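Side-chain contact in putative esterase (Bacteroides intestinalis DSM 17393, PDB 5VOL), which is a carbohydrate esterase of family 1 that acts as a ferulic acid esterase on arabinoxylan and binds calcium: residues C[205-208]-C[209-213]. Numbering follows the deposited sequence.
Sequences DRKA and DLRSV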
ATOM      1  N   ASP C 205     -12.645 -33.181  15.076  1.00 39.10           N
ATOM      2  CA  ASP C 205     -13.350 -33.306  13.800  1.00 38.10           C
ATOM      3  C   ASP C 205     -13.741 -31.936  13.255  1.00 36.77           C
ATOM      4  O   ASP C 205     -13.635 -31.677  12.059  1.00 34.18           O
ATOM      5  CB  ASP C 205     -14.608 -34.172  13.942  1.00 41.72           C
ATOM      6  CG  ASP C 205     -14.295 -35.650  14.098  1.00 53.92           C
ATOM      7  OD1 ASP C 205     -13.230 -36.091  13.612  1.00 50.82           O
ATOM      8  OD2 ASP C 205     -15.119 -36.370  14.707  1.00 56.16           O
ATOM      9  N   ARG C 206     -14.215 -31.065  14.138  1.00 34.76           N
ATOM     10  CA  ARG C 206     -14.663 -29.751  13.704  1.00 37.11           C
ATOM     11  C   ARG C 206     -13.479 -28.926  13.201  1.00 33.80           C
ATOM     12  O   ARG C 206     -13.563 -28.298  12.151  1.00 33.81           O
ATOM     13  CB  ARG C 206     -15.381 -29.027  14.828  1.00 35.60           C
ATOM     14  CG  ARG C 206     -15.731 -27.597  14.480  1.00 37.49           C
ATOM     15  CD  ARG C 206     -16.572 -26.970  15.564  1.00 34.37           C
ATOM     16  NE  ARG C 206     -17.964 -27.402  15.463  1.00 35.21           N
ATOM     17  CZ  ARG C 206     -18.918 -26.977  16.276  1.00 34.53           C
ATOM     18  NH1 ARG C 206     -18.613 -26.115  17.239  1.00 30.57           N
ATOM     19  NH2 ARG C 206     -20.166 -27.414  16.126  1.00 33.75           N
ATOM     20  N   LYS C 207     -12.380 -28.954  13.948  1.00 30.58           N
ATOM     21  CA  LYS C 207     -11.153 -28.277  13.551  1.00 35.50           C
ATOM     22  C   LYS C 207     -10.693 -28.677  12.153  1.00 32.48           C
ATOM     23  O   LYS C 207     -10.309 -27.817  11.364  1.00 33.66           O
ATOM     24  CB  LYS C 207     -10.049 -28.553  14.563  1.00 34.21           C
ATOM     25  CG  LYS C 207     -10.366 -28.023  15.941  1.00 34.28           C
ATOM     26  CD  LYS C 207      -9.251 -28.335  16.901  1.00 36.94           C
ATOM     27  CE  LYS C 207      -9.571 -27.869  18.300  1.00 38.14           C
ATOM     28  NZ  LYS C 207      -8.496 -28.313  19.228  1.00 41.14           N
ATOM     29  N   ALA C 208     -10.754 -29.969  11.839  1.00 31.42           N
ATOM     30  CA  ALA C 208     -10.388 -30.451  10.511  1.00 32.54           C
ATOM     31  C   ALA C 208     -11.302 -29.883   9.443  1.00 34.15           C
ATOM     32  O   ALA C 208     -10.848 -29.528   8.348  1.00 29.91           O
ATOM     33  CB  ALA C 208     -10.419 -31.990  10.460  1.00 34.41           C
ATOM     34  N   ASP C 209     -12.596 -29.816   9.748  1.00 31.75           N
ATOM     35  CA  ASP C 209     -13.544 -29.205   8.826  1.00 31.21           C
ATOM     36  C   ASP C 209     -13.213 -27.729   8.588  1.00 28.28           C
ATOM     37  O   ASP C 209     -13.246 -27.253   7.459  1.00 31.02           O
ATOM     38  CB  ASP C 209     -14.967 -29.328   9.353  1.00 36.76           C
ATOM     39  CG  ASP C 209     -15.695 -30.511   8.779  1.00 47.48           C
ATOM     40  OD1 ASP C 209     -15.025 -31.412   8.226  1.00 59.51           O
ATOM     41  OD2 ASP C 209     -16.943 -30.549   8.886  1.00 62.78           O
ATOM     42  N   LEU C 210     -12.902 -27.014   9.659  1.00 27.04           N
ATOM     43  CA  LEU C 210     -12.597 -25.586   9.565  1.00 27.06           C
ATOM     44  C   LEU C 210     -11.331 -25.315   8.735  1.00 29.05           C
ATOM     45  O   LEU C 210     -11.268 -24.336   7.995  1.00 27.17           O
ATOM     46  CB  LEU C 210     -12.459 -24.995  10.963  1.00 26.23           C
ATOM     47  CG  LEU C 210     -13.772 -24.975  11.764  1.00 31.95           C
ATOM     48  CD1 LEU C 210     -13.561 -24.399  13.134  1.00 25.08           C
ATOM     49  CD2 LEU C 210     -14.860 -24.210  11.016  1.00 27.98           C
ATOM     50  N   ARG C 211     -10.341 -26.200   8.844  1.00 29.70           N
ATOM     51  CA  ARG C 211      -9.095 -26.079   8.069  1.00 29.34           C
ATOM     52  C   ARG C 211      -9.294 -26.298   6.561  1.00 29.81           C
ATOM     53  O   ARG C 211      -8.396 -26.005   5.773  1.00 28.31           O
ATOM     54  CB  ARG C 211      -8.048 -27.062   8.588  1.00 28.15           C
ATOM     55  CG  ARG C 211      -7.723 -26.892  10.050  1.00 28.65           C
ATOM     56  CD  ARG C 211      -6.827 -28.009  10.590  1.00 30.95           C
ATOM     57  NE  ARG C 211      -6.460 -27.755  11.983  1.00 29.16           N
ATOM     58  CZ  ARG C 211      -6.560 -28.650  12.960  1.00 32.38           C
ATOM     59  NH1 ARG C 211      -7.009 -29.865  12.697  1.00 28.69           N
ATOM     60  NH2 ARG C 211      -6.204 -28.333  14.197  1.00 29.82           N
ATOM     61  N   SER C 212     -10.456 -26.798   6.147  1.00 27.15           N
ATOM     62  CA  SER C 212     -10.700 -26.974   4.713  1.00 29.72           C
ATOM     63  C   SER C 212     -11.155 -25.668   4.066  1.00 24.73           C
ATOM     64  O   SER C 212     -11.376 -25.596   2.853  1.00 28.07           O
ATOM     65  CB  SER C 212     -11.746 -28.068   4.460  1.00 27.68           C
ATOM     66  OG  SER C 212     -13.003 -27.641   4.947  1.00 28.50           O
ATOM     67  N   VAL C 213     -11.291 -24.635   4.883  1.00 25.76           N
ATOM     68  CA  VAL C 213     -11.707 -23.325   4.408  1.00 24.37           C
ATOM     69  C   VAL C 213     -10.575 -22.312   4.617  1.00 25.17           C
ATOM     70  O   VAL C 213      -9.874 -22.360   5.621  1.00 22.30           O
ATOM     71  CB  VAL C 213     -13.009 -22.866   5.139  1.00 25.56           C
ATOM     72  CG1 VAL C 213     -13.450 -21.489   4.668  1.00 23.70           C
ATOM     73  CG2 VAL C 213     -14.140 -23.898   4.910  1.00 24.85           C
TER
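The contact spans the short helix 204-210 and the turn that follows it, where Lys207 and Arg211, one turn apart, lie side by side on the surface and the chain then bends toward a strand. The methylene CB of Lys207 packs over one face of the Arg211 guanidinium, 3.8 Å from CZ and offset toward its rim. The extended lysine chain runs on alongside, its CD 4.1 Å from Arg211 NH2, while the like-charged end Lys207 NZ stays 5.5 Å from that same NH2. What fixes the guanidinium is a set of partners outside: Glu204 forms a salt bridge with NH1, and NE and NH2 donate hydrogen bonds to the carbonyl oxygens of Gly240 and Ala239 respectively, work suited to a planar group with five N-H bonds. Backbone bonds hold the turn, among them Arg211 N to Lys207 O at 3.0 Å. On the inner side Arg206 CG lies 4.1 Å from CD1 of Leu210, whose apolar side chain fits the buried side of the helix. The arginine, bent at chi3 (-79°), forms a salt bridge from NH1 to Glu201, a hydrogen bond from NH1 to Tyr198 O and a cation-pi contact with Tyr198. Ser212 suits the exit: its short side chain lets OG donate to Asp209 O at 2.6 Å, in the carbonyl plane, joining Ser212 N on the same acceptor. A type I turn from Leu210 to Val213 then leads into strand 214-218 of the alpha/beta-hydrolase sheet, with Ala239 and Gly240, just after helix 226-238, beside Arg211.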